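Local coordinates for protein major allergen Alt a 1 (Alternaria alternata, PDB 3V0R) that may bind host plant thaumatin-like proteins and inhibit their beta-glucanase activity, and forms disulfide-linked homodimers of a fungal beta-barrel, at residues Y14-S19 with S69-S74; C50-D55 with K61-G66; L84-S89 with I124-L129. All coordinates share one frame; numbering follows the deposited sequence.

Interaction 1 of 3, residues Y14-S19 with S69-S74. With 8AC (8-aminooctanoic acid), chain L; 0FU (2,5,6-triaminopyrimidin-4-ol), chain J; SO4 (sulfate ion), chain B.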
loop_
_atom_site.group_PDB
_atom_site.type_symbol
_atom_site.label_atom_id
_atom_site.label_comp_id
_atom_site.label_asym_id
_atom_site.label_seq_id
_atom_site.Cartn_x
_atom_site.Cartn_y
_atom_site.Cartn_z
ATOM N N TYR A 14 -15.660 -13.352 -18.752
ATOM C CA TYR A 14 -14.973 -14.191 -17.759
ATOM C C TYR A 14 -13.539 -14.508 -18.178
ATOM O O TYR A 14 -12.915 -15.434 -17.662
ATOM C CB TYR A 14 -15.796 -15.465 -17.539
ATOM C CG TYR A 14 -17.118 -15.122 -16.875
ATOM C CD1 TYR A 14 -18.254 -14.999 -17.614
ATOM C CD2 TYR A 14 -17.173 -14.867 -15.513
ATOM C CE1 TYR A 14 -19.477 -14.647 -17.028
ATOM C CE2 TYR A 14 -18.388 -14.533 -14.919
ATOM C CZ TYR A 14 -19.484 -14.396 -15.688
ATOM O OH TYR A 14 -20.683 -14.051 -15.106
ATOM N N VAL A 15 -13.024 -13.711 -19.104
ATOM C CA VAL A 15 -11.658 -13.825 -19.607
ATOM C C VAL A 15 -10.833 -12.593 -19.278
ATOM O O VAL A 15 -11.231 -11.441 -19.585
ATOM C CB VAL A 15 -11.697 -14.047 -21.137
ATOM C CG1 VAL A 15 -10.252 -14.166 -21.683
ATOM C CG2 VAL A 15 -12.500 -15.315 -21.459
ATOM N N TRP A 16 -9.725 -12.806 -18.576
ATOM C CA TRP A 16 -8.821 -11.748 -18.143
ATOM C C TRP A 16 -7.467 -11.934 -18.732
ATOM O O TRP A 16 -7.062 -13.090 -18.984
ATOM C CB TRP A 16 -8.723 -11.695 -16.636
ATOM C CG TRP A 16 -9.970 -11.338 -15.895
ATOM C CD1 TRP A 16 -11.139 -10.818 -16.385
ATOM C CD2 TRP A 16 -10.202 -11.465 -14.446
ATOM N NE1 TRP A 16 -12.034 -10.610 -15.372
ATOM C CE2 TRP A 16 -11.497 -10.990 -14.190
ATOM C CE3 TRP A 16 -9.445 -11.949 -13.396
ATOM C CZ2 TRP A 16 -12.043 -10.975 -12.913
ATOM C CZ3 TRP A 16 -9.976 -11.908 -12.128
ATOM C CH2 TRP A 16 -11.278 -11.479 -11.903
ATOM N N LYS A 17 -6.713 -10.839 -18.916
ATOM C CA LYS A 17 -5.366 -10.896 -19.488
ATOM C C LYS A 17 -4.386 -10.793 -18.356
ATOM O O LYS A 17 -4.576 -9.942 -17.463
ATOM C CB LYS A 17 -5.189 -9.680 -20.388
ATOM C CG LYS A 17 -3.830 -9.622 -21.070
ATOM C CD LYS A 17 -3.784 -8.420 -22.027
ATOM C CE LYS A 17 -3.265 -7.204 -21.274
ATOM N NZ LYS A 17 -3.028 -6.025 -22.184
ATOM N N ILE A 18 -3.348 -11.635 -18.384
ATOM C CA ILE A 18 -2.297 -11.651 -17.406
ATOM C C ILE A 18 -1.048 -11.176 -18.153
ATOM O O ILE A 18 -0.724 -11.616 -19.255
ATOM C CB ILE A 18 -2.015 -13.035 -16.786
ATOM C CG1 ILE A 18 -3.311 -13.682 -16.321
ATOM C CG2 ILE A 18 -0.932 -12.901 -15.683
ATOM C CD1 ILE A 18 -3.971 -13.056 -15.094
ATOM N N SER A 19 -0.364 -10.225 -17.570
ATOM C CA SER A 19 0.821 -9.633 -18.197
ATOM C C SER A 19 1.812 -9.129 -17.125
ATOM O O SER A 19 1.509 -9.060 -15.912
ATOM C CB SER A 19 0.456 -8.441 -19.116
ATOM O OG SER A 19 -0.186 -7.440 -18.354
ATOM N N SER A 69 -7.531 -7.432 -1.412
ATOM C CA SER A 69 -8.079 -8.062 -2.640
ATOM C C SER A 69 -9.203 -9.118 -2.512
ATOM O O SER A 69 -9.207 -10.020 -1.675
ATOM C CB SER A 69 -6.989 -8.651 -3.554
ATOM O OG SER A 69 -7.465 -8.622 -4.916
ATOM N N PHE A 70 -10.134 -9.029 -3.436
ATOM C CA PHE A 70 -11.153 -10.027 -3.543
ATOM C C PHE A 70 -10.612 -11.303 -4.241
ATOM O O PHE A 70 -11.340 -12.256 -4.420
ATOM C CB PHE A 70 -12.324 -9.391 -4.316
ATOM C CG PHE A 70 -12.016 -9.108 -5.753
ATOM C CD1 PHE A 70 -11.172 -8.086 -6.108
ATOM C CD2 PHE A 70 -12.546 -9.908 -6.759
ATOM C CE1 PHE A 70 -10.826 -7.874 -7.444
ATOM C CE2 PHE A 70 -12.239 -9.680 -8.091
ATOM C CZ PHE A 70 -11.389 -8.658 -8.432
ATOM N N MET A 71 -9.356 -11.296 -4.673
ATOM C CA MET A 71 -8.787 -12.428 -5.423
ATOM C C MET A 71 -7.646 -13.074 -4.613
ATOM O O MET A 71 -6.835 -12.365 -4.024
ATOM C CB MET A 71 -8.137 -11.938 -6.696
ATOM C CG MET A 71 -9.073 -11.369 -7.742
ATOM S SD MET A 71 -10.237 -12.612 -8.329
ATOM C CE MET A 71 -9.023 -13.815 -8.875
ATOM N N ASP A 72 -7.585 -14.397 -4.678
ATOM C CA ASP A 72 -6.437 -15.188 -4.189
ATOM C C ASP A 72 -5.775 -15.822 -5.346
ATOM O O ASP A 72 -6.410 -16.080 -6.359
ATOM C CB ASP A 72 -6.855 -16.260 -3.210
ATOM C CG ASP A 72 -7.347 -15.664 -1.850
ATOM O OD1 ASP A 72 -7.002 -14.532 -1.496
ATOM O OD2 ASP A 72 -8.068 -16.379 -1.140
ATOM N N PHE A 73 -4.472 -16.084 -5.200
ATOM C CA PHE A 73 -3.725 -16.844 -6.185
ATOM C C PHE A 73 -2.791 -17.863 -5.548
ATOM O O PHE A 73 -2.428 -17.753 -4.388
ATOM C CB PHE A 73 -2.961 -15.928 -7.126
ATOM C CG PHE A 73 -1.653 -15.408 -6.556
ATOM C CD1 PHE A 73 -1.634 -14.371 -5.700
ATOM C CD2 PHE A 73 -0.428 -15.977 -6.939
ATOM C CE1 PHE A 73 -0.443 -13.823 -5.212
ATOM C CE2 PHE A 73 0.781 -15.458 -6.448
ATOM C CZ PHE A 73 0.772 -14.378 -5.575
ATOM N N SER A 74 -2.408 -18.860 -6.354
ATOM C CA SER A 74 -1.421 -19.825 -6.007
ATOM C C SER A 74 -0.520 -20.063 -7.215
ATOM O O SER A 74 -0.940 -19.805 -8.333
ATOM C CB SER A 74 -2.157 -21.125 -5.619
ATOM O OG SER A 74 -1.273 -22.099 -5.101
HETATM N NAA 8AC L . -23.934 -9.884 -17.412
HETATM O OAB 8AC L . -15.562 -12.808 -12.356
HETATM O OAC 8AC L . -15.542 -10.792 -11.637
HETATM C CAD 8AC L . -22.844 -9.595 -16.468
HETATM C CAE 8AC L . -21.595 -10.305 -16.941
HETATM C CAF 8AC L . -20.331 -9.625 -16.451
HETATM C CAG 8AC L . -19.787 -10.451 -15.277
HETATM C CAH 8AC L . -18.303 -10.419 -15.220
HETATM C CAI 8AC L . -17.833 -10.976 -13.845
HETATM C CAJ 8AC L . -16.351 -11.267 -13.890
HETATM C CAK 8AC L . -15.795 -11.629 -12.497
HETATM C C4 0FU J . -21.404 -10.196 -11.865
HETATM N N3 0FU J . -22.529 -10.557 -12.537
HETATM C C2 0FU J . -22.844 -11.861 -12.773
HETATM N NAA 0FU J . -23.970 -12.149 -13.443
HETATM N N1 0FU J . -22.051 -12.867 -12.344
HETATM C C6 0FU J . -20.907 -12.561 -11.665
HETATM N NAB 0FU J . -20.125 -13.527 -11.243
HETATM C C5 0FU J . -20.545 -11.209 -11.403
HETATM N NAC 0FU J . -19.421 -10.859 -10.726
HETATM O O4 0FU J . -21.054 -8.884 -11.620
HETATM S S SO4 B . -2.018 -2.629 -20.806
HETATM O O1 SO4 B . -2.165 -3.950 -20.104
HETATM O O2 SO4 B . -1.753 -2.903 -22.249
HETATM O O3 SO4 B . -3.286 -1.850 -20.639
HETATM O O4 SO4 B . -0.884 -1.789 -20.315
#
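Trp16, on the first strand, 15-25, and Met71, on the segment that runs into the strand 72-76, are the closest backbone pair of the two segments, yet their CA atoms stand 12.7 Å apart, so the contact between 14-19 and 69-74 is made by side chains alone and carries no hydrogen bond. The CB atoms of Trp16 and Met71 point at one another and the two side chains arrive from opposite directions. The six-membered ring of the indole presents its edge: Met71 SD lies 3.9 Å from Trp16 CZ3, and the sulfur is 88° off the normal of that ring, practically in its plane. This is a Met-aromatic contact of the edge type. Bends at both chi2 and chi3 (-63° and -57°) fold the thioether back, which also brings Met71 CE to 3.9 Å from Trp16 CZ3. Phe70 joins obliquely, its CE2 4.3 Å from Trp16 CH2, while Met71 CG rests over one face of the phenyl ring, toward its rim. Ahead of this pair, Ser69 OG accepts from Met71 N at 3.3 Å, an ST turn that leads the chain into the strand. The indole also borders the bound 8-aminooctanoic acid, whose OAC is 3.7 Å from Trp16 CZ2, and the aliphatic chain of the same molecule runs over one face of the Tyr14 ring, with CAI 3.8 Å from Tyr14 CE2. Phe48 and Leu46 add to the packing around Met71 and Phe70, and Phe70 further meets Phe70 of the second subunit. The contact thus packs across the interior of this beta-barrel, between its first strand and the approach to 72-76, and its indole also lines the 8-aminooctanoic acid pocket.

Interaction 2 of 3, residues C50-D55 with K61-G66. With 0FU (2,5,6-triaminopyrimidin-4-ol), chain M; SO4 (sulfate ion), chain D.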
loop_
_atom_site.group_PDB
_atom_site.type_symbol
_atom_site.label_atom_id
_atom_site.label_comp_id
_atom_site.label_asym_id
_atom_site.label_seq_id
_atom_site.Cartn_x
_atom_site.Cartn_y
_atom_site.Cartn_z
ATOM N N CYS A 50 -1.443 -8.285 -8.819
ATOM C CA CYS A 50 -1.532 -9.334 -7.893
ATOM C C CYS A 50 -0.089 -9.724 -7.517
ATOM O O CYS A 50 0.697 -10.038 -8.400
ATOM C CB CYS A 50 -2.314 -10.461 -8.594
ATOM S SG CYS A 50 -2.552 -11.890 -7.571
ATOM N N SER A 51 0.266 -9.665 -6.226
ATOM C CA SER A 51 1.635 -9.993 -5.839
ATOM C C SER A 51 1.739 -10.500 -4.447
ATOM O O SER A 51 0.848 -10.293 -3.610
ATOM C CB SER A 51 2.487 -8.739 -5.962
ATOM O OG SER A 51 2.090 -7.799 -4.977
ATOM N N ALA A 52 2.868 -11.092 -4.147
ATOM C CA ALA A 52 3.178 -11.510 -2.802
ATOM C C ALA A 52 4.702 -11.498 -2.577
ATOM O O ALA A 52 5.499 -11.725 -3.522
ATOM C CB ALA A 52 2.652 -12.946 -2.549
ATOM N N GLN A 53 5.087 -11.315 -1.330
ATOM C CA GLN A 53 6.466 -11.390 -0.878
ATOM C C GLN A 53 6.574 -12.142 0.429
ATOM O O GLN A 53 5.721 -12.049 1.266
ATOM C CB GLN A 53 7.069 -10.020 -0.625
ATOM C CG GLN A 53 7.204 -9.193 -1.886
ATOM C CD GLN A 53 5.908 -8.483 -2.184
ATOM O OE1 GLN A 53 4.983 -8.449 -1.300
ATOM N NE2 GLN A 53 5.806 -7.907 -3.429
ATOM N N ALA A 54 7.647 -12.853 0.594
ATOM C CA ALA A 54 7.949 -13.460 1.888
ATOM C C ALA A 54 9.387 -13.868 1.828
ATOM O O ALA A 54 9.970 -13.896 0.742
ATOM C CB ALA A 54 7.068 -14.661 2.105
ATOM N N ASP A 55 9.979 -14.207 2.970
ATOM C CA ASP A 55 11.356 -14.716 2.958
ATOM C C ASP A 55 11.413 -15.914 2.030
ATOM O O ASP A 55 12.375 -16.074 1.270
ATOM C CB ASP A 55 11.817 -15.165 4.350
ATOM C CG ASP A 55 12.081 -13.987 5.296
ATOM O OD1 ASP A 55 11.991 -12.804 4.858
ATOM O OD2 ASP A 55 12.382 -14.248 6.482
ATOM N N LYS A 61 0.079 -22.769 -2.403
ATOM C CA LYS A 61 -0.424 -22.078 -1.219
ATOM C C LYS A 61 -1.153 -20.822 -1.650
ATOM O O LYS A 61 -0.683 -20.128 -2.492
ATOM C CB LYS A 61 0.733 -21.716 -0.334
ATOM C CG LYS A 61 0.298 -20.978 0.909
ATOM C CD LYS A 61 1.484 -20.557 1.744
ATOM C CE LYS A 61 0.906 -19.930 3.033
ATOM N NZ LYS A 61 2.005 -19.266 3.694
ATOM N N TRP A 62 -2.317 -20.536 -1.069
ATOM C CA TRP A 62 -3.075 -19.333 -1.446
ATOM C C TRP A 62 -2.421 -18.102 -0.869
ATOM O O TRP A 62 -2.090 -18.073 0.324
ATOM C CB TRP A 62 -4.482 -19.367 -0.868
ATOM C CG TRP A 62 -5.396 -20.395 -1.514
ATOM C CD1 TRP A 62 -6.048 -21.449 -0.891
ATOM C CD2 TRP A 62 -5.793 -20.461 -2.879
ATOM N NE1 TRP A 62 -6.793 -22.155 -1.808
ATOM C CE2 TRP A 62 -6.664 -21.631 -3.004
ATOM C CE3 TRP A 62 -5.519 -19.719 -4.005
ATOM C CZ2 TRP A 62 -7.208 -21.995 -4.176
ATOM C CZ3 TRP A 62 -6.082 -20.125 -5.174
ATOM C CH2 TRP A 62 -6.920 -21.247 -5.236
ATOM N N TYR A 63 -2.230 -17.088 -1.692
ATOM C CA TYR A 63 -1.811 -15.786 -1.234
ATOM C C TYR A 63 -2.871 -14.809 -1.706
ATOM O O TYR A 63 -3.408 -14.941 -2.784
ATOM C CB TYR A 63 -0.452 -15.400 -1.843
ATOM C CG TYR A 63 0.697 -16.220 -1.333
ATOM C CD1 TYR A 63 1.297 -15.881 -0.124
ATOM C CD2 TYR A 63 1.209 -17.296 -2.043
ATOM C CE1 TYR A 63 2.366 -16.628 0.391
ATOM C CE2 TYR A 63 2.272 -18.062 -1.509
ATOM C CZ TYR A 63 2.833 -17.697 -0.311
ATOM O OH TYR A 63 3.881 -18.424 0.203
ATOM N N SER A 64 -3.123 -13.785 -0.896
ATOM C CA SER A 64 -3.971 -12.708 -1.313
ATOM C C SER A 64 -3.309 -11.984 -2.444
ATOM O O SER A 64 -2.099 -11.828 -2.440
ATOM C CB SER A 64 -4.175 -11.768 -0.112
ATOM O OG SER A 64 -5.005 -10.714 -0.550
ATOM N N CYS A 65 -4.065 -11.472 -3.404
ATOM C CA CYS A 65 -3.465 -10.632 -4.435
ATOM C C CYS A 65 -2.925 -9.302 -3.918
ATOM O O CYS A 65 -2.054 -8.719 -4.526
ATOM C CB CYS A 65 -4.445 -10.379 -5.589
ATOM S SG CYS A 65 -4.504 -11.732 -6.782
ATOM N N GLY A 66 -3.484 -8.813 -2.819
ATOM C CA GLY A 66 -3.062 -7.556 -2.179
ATOM C C GLY A 66 -3.801 -7.439 -0.817
ATOM O O GLY A 66 -4.467 -8.392 -0.384
HETATM C C4 0FU M . 4.376 -5.866 -7.502
HETATM N N3 0FU M . 5.233 -6.824 -7.132
HETATM C C2 0FU M . 5.679 -7.718 -8.040
HETATM N NAA 0FU M . 6.544 -8.653 -7.595
HETATM N N1 0FU M . 5.292 -7.671 -9.350
HETATM C C6 0FU M . 4.429 -6.729 -9.758
HETATM N NAB 0FU M . 4.009 -6.672 -11.029
HETATM C C5 0FU M . 3.967 -5.801 -8.814
HETATM N NAC 0FU M . 3.104 -4.830 -9.110
HETATM O O4 0FU M . 3.892 -4.922 -6.655
HETATM S S SO4 D . 8.317 -15.863 5.641
HETATM O O1 SO4 D . 6.844 -16.097 5.774
HETATM O O2 SO4 D . 8.842 -16.761 4.563
HETATM O O3 SO4 D . 8.444 -14.352 5.483
HETATM O O4 SO4 D . 9.030 -16.268 6.886
HETATM O O HOH W 1 -0.135 -10.962 -0.863
HETATM O O HOH W 2 -0.475 -6.548 -5.151
#
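A disulfide ties the end strand 47-53 to the short strand 63-64 and the turn after it, the two outermost strands in the sheet order, at the point where the barrel would have to close. Cys50 SG and Cys65 SG are bonded at 2.1 Å with chi3 -71°, and the CA atoms of the two cysteines are 4.2 Å apart. Cys50 SG stands anti to its own backbone N (chi1 -179°), and this extends the sulfur across to its partner on the other segment. Next to the bridge, Ser51 N donates to Cys65 O over 3.0 Å with an N-H...O angle of 165°, the one direct hydrogen bond between the segments. Beyond it the backbones part, Ala52 and Tyr63 having CA atoms 6.8 Å from each other, and water bridges the gap. One water donates to both Ser51 O and Ser64 O, the latter at 2.7 Å; a second donates to Cys65 O and is hydrogen-bonded to Ser51 OG at 2.9 Å. At the other end, the methyl of Ala52 meets the root of the tyrosine side chain obliquely, its CB 4.0 Å from Tyr63 CG, while Tyr63 OH is engaged by Glu58 N. Ser51 CB also touches a bound triaminopyrimidinol, 3.5 Å from its N3. Asp55 N, farther along, donates to a sulfate that probably came from the crystallisation liquor. A covalent link, one direct backbone bond and two water bridges thus join two segments whose backbones are close at the cysteines and farther apart at Ala52 and Tyr63, and Cys65 O, accepting hydrogen bonds from Ser51 N and from a water, is doubly satisfied beside the disulfide.

Interaction 3 of 3, residues L84-S89 with I124-L129. With 8AC (8-aminooctanoic acid), chain L.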
loop_
_atom_site.group_PDB
_atom_site.type_symbol
_atom_site.label_atom_id
_atom_site.label_comp_id
_atom_site.label_asym_id
_atom_site.label_seq_id
_atom_site.Cartn_x
_atom_site.Cartn_y
_atom_site.Cartn_z
ATOM N N LEU A 84 -5.951 -18.885 -9.973
ATOM C CA LEU A 84 -6.702 -17.791 -9.328
ATOM C C LEU A 84 -7.988 -18.323 -8.749
ATOM O O LEU A 84 -8.567 -19.245 -9.299
ATOM C CB LEU A 84 -7.032 -16.715 -10.358
ATOM C CG LEU A 84 -5.891 -15.998 -11.052
ATOM C CD1 LEU A 84 -6.403 -15.118 -12.217
ATOM C CD2 LEU A 84 -5.170 -15.111 -10.002
ATOM N N LYS A 85 -8.483 -17.708 -7.683
ATOM C CA LYS A 85 -9.729 -18.037 -7.109
ATOM C C LYS A 85 -10.480 -16.797 -6.698
ATOM O O LYS A 85 -9.902 -15.889 -6.096
ATOM C CB LYS A 85 -9.496 -18.901 -5.897
ATOM C CG LYS A 85 -10.739 -19.240 -5.143
ATOM C CD LYS A 85 -10.489 -20.128 -3.936
ATOM C CE LYS A 85 -9.779 -19.388 -2.822
ATOM N NZ LYS A 85 -9.685 -20.214 -1.566
ATOM N N GLN A 86 -11.762 -16.756 -7.011
ATOM C CA GLN A 86 -12.645 -15.641 -6.671
ATOM C C GLN A 86 -13.939 -16.237 -6.043
ATOM O O GLN A 86 -14.729 -16.913 -6.730
ATOM C CB GLN A 86 -13.025 -14.899 -7.991
ATOM C CG GLN A 86 -13.791 -13.569 -7.780
ATOM C CD GLN A 86 -14.393 -12.973 -9.021
ATOM O OE1 GLN A 86 -14.327 -13.529 -10.132
ATOM N NE2 GLN A 86 -15.054 -11.839 -8.848
ATOM N N LYS A 87 -14.157 -15.977 -4.777
ATOM C CA LYS A 87 -15.376 -16.411 -4.154
ATOM C C LYS A 87 -16.447 -15.299 -4.217
ATOM O O LYS A 87 -16.422 -14.326 -3.410
ATOM C CB LYS A 87 -15.094 -16.782 -2.702
ATOM C CG LYS A 87 -16.320 -17.314 -1.987
ATOM C CD LYS A 87 -15.991 -17.908 -0.624
ATOM C CE LYS A 87 -17.222 -18.547 -0.004
ATOM N NZ LYS A 87 -16.863 -19.231 1.273
ATOM N N VAL A 88 -17.387 -15.473 -5.132
ATOM C CA VAL A 88 -18.407 -14.471 -5.460
ATOM C C VAL A 88 -19.566 -14.479 -4.447
ATOM O O VAL A 88 -20.178 -13.464 -4.172
ATOM C CB VAL A 88 -18.950 -14.781 -6.899
ATOM C CG1 VAL A 88 -20.141 -13.896 -7.269
ATOM C CG2 VAL A 88 -17.814 -14.572 -7.887
ATOM N N SER A 89 -19.879 -15.651 -3.890
ATOM C CA SER A 89 -20.967 -15.810 -2.938
ATOM C C SER A 89 -20.737 -17.104 -2.101
ATOM O O SER A 89 -19.758 -17.895 -2.373
ATOM C CB SER A 89 -22.316 -15.941 -3.636
ATOM O OG SER A 89 -22.399 -17.216 -4.304
ATOM N N ILE A 124 -6.777 -15.999 -19.044
ATOM C CA ILE A 124 -7.345 -17.006 -18.149
ATOM C C ILE A 124 -8.878 -16.962 -18.353
ATOM O O ILE A 124 -9.455 -15.871 -18.603
ATOM C CB ILE A 124 -6.995 -16.740 -16.643
ATOM C CG1 ILE A 124 -7.345 -15.353 -16.104
ATOM C CG2 ILE A 124 -5.531 -17.023 -16.341
ATOM C CD1 ILE A 124 -8.749 -15.238 -15.449
ATOM N N THR A 125 -9.533 -18.089 -18.144
ATOM C CA THR A 125 -11.005 -18.181 -18.142
ATOM C C THR A 125 -11.471 -18.599 -16.750
ATOM O O THR A 125 -11.081 -19.644 -16.179
ATOM C CB THR A 125 -11.551 -19.153 -19.250
ATOM O OG1 THR A 125 -11.117 -18.741 -20.538
ATOM C CG2 THR A 125 -13.160 -19.212 -19.233
ATOM N N LEU A 126 -12.324 -17.777 -16.149
ATOM C CA LEU A 126 -12.912 -18.081 -14.865
ATOM C C LEU A 126 -14.111 -19.010 -15.013
ATOM O O LEU A 126 -15.066 -18.700 -15.716
ATOM C CB LEU A 126 -13.284 -16.778 -14.135
ATOM C CG LEU A 126 -12.147 -15.850 -13.753
ATOM C CD1 LEU A 126 -12.700 -14.438 -13.632
ATOM C CD2 LEU A 126 -11.564 -16.314 -12.421
ATOM N N VAL A 127 -14.106 -20.133 -14.291
ATOM C CA VAL A 127 -15.122 -21.173 -14.378
ATOM C C VAL A 127 -15.551 -21.612 -12.975
ATOM O O VAL A 127 -14.737 -21.672 -12.042
ATOM C CB VAL A 127 -14.618 -22.385 -15.197
ATOM C CG1 VAL A 127 -15.733 -23.422 -15.378
ATOM C CG2 VAL A 127 -14.059 -21.947 -16.575
ATOM N N THR A 128 -16.854 -21.914 -12.837
ATOM C CA THR A 128 -17.456 -22.132 -11.560
ATOM C C THR A 128 -17.053 -23.536 -11.002
ATOM O O THR A 128 -17.153 -24.548 -11.727
ATOM C CB THR A 128 -18.961 -22.073 -11.702
ATOM O OG1 THR A 128 -19.376 -20.862 -12.339
ATOM C CG2 THR A 128 -19.646 -22.194 -10.299
ATOM N N LEU A 129 -16.622 -23.588 -9.764
ATOM C CA LEU A 129 -16.377 -24.861 -9.073
ATOM C C LEU A 129 -17.653 -25.509 -8.630
ATOM O O LEU A 129 -18.525 -24.855 -8.027
ATOM C CB LEU A 129 -15.598 -24.604 -7.824
ATOM C CG LEU A 129 -14.111 -24.686 -7.890
ATOM C CD1 LEU A 129 -13.602 -24.496 -6.397
ATOM C CD2 LEU A 129 -13.592 -26.062 -8.379
HETATM N NAA 8AC L . -23.934 -9.884 -17.412
HETATM O OAB 8AC L . -15.562 -12.808 -12.356
HETATM O OAC 8AC L . -15.542 -10.792 -11.637
HETATM C CAD 8AC L . -22.844 -9.595 -16.468
HETATM C CAE 8AC L . -21.595 -10.305 -16.941
HETATM C CAF 8AC L . -20.331 -9.625 -16.451
HETATM C CAG 8AC L . -19.787 -10.451 -15.277
HETATM C CAH 8AC L . -18.303 -10.419 -15.220
HETATM C CAI 8AC L . -17.833 -10.976 -13.845
HETATM C CAJ 8AC L . -16.351 -11.267 -13.890
HETATM C CAK 8AC L . -15.795 -11.629 -12.497
#
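Apolar packing comes first: Leu84 on the strand 81-87 and Ile124 on the strand 114-128 point at one another and their side chains cross at about a right angle. Leu84 CD1 sits 4.0 Å from Ile124 CD1 and as near to CG1 of the same isoleucine. Ile124 reaches there with CG1 placed between its backbone N and carbonyl carbon (chi1 54°). Met71 and Phe73 also pack on Leu84, while Trp16 and Ile18 adjoin Ile124, so the pair belongs to the interior.

The second contact is polar against apolar. Gln86 OE1 lies 4.0 Å from Leu126 CD1, and both residues border the carboxyl group of 8-aminooctanoic acid. The glutamine chain is extended, with CG anti to the backbone N (chi1 -172°), which carries its amide to the ligand.

Ligand bonding makes the third group. Gln86 NE2 donates to the ligand OAC at 3.0 Å with an N-H...O angle of 150°, and Gln86 OE1 lies 2.6 Å from the ligand OAB. Leu126 CD1 touches that same OAB at 3.5 Å. Two oxygens as close as OE1 and OAB suggest that the acid probably holds a proton there; the amide would then meet the carboxyl group through both of its polar atoms, with a leucine methyl beside them.

Overall arrangement
The three contacts join strands of one antiparallel barrel that are not paired neighbours in its sheet order. Interactions 1 and 3 are buried and share elements: strands 15-25 and 114-128 are adjacent, as are 72-76 and 81-87, and Trp16 CZ2 packs 3.6 Å from Leu126 CD1. Both border the same 8-aminooctanoic acid, one mainly through aromatic rings, the other through an amide. Interaction 2 is only partly buried and lies nested in the loop that interaction 1 closes, the strand 63-64 pairing with 72-76. Its covalent and water-mediated chemistry contrasts with the side-chain packing of interaction 1 and the mixed apolar and amide-carboxyl chemistry of interaction 3.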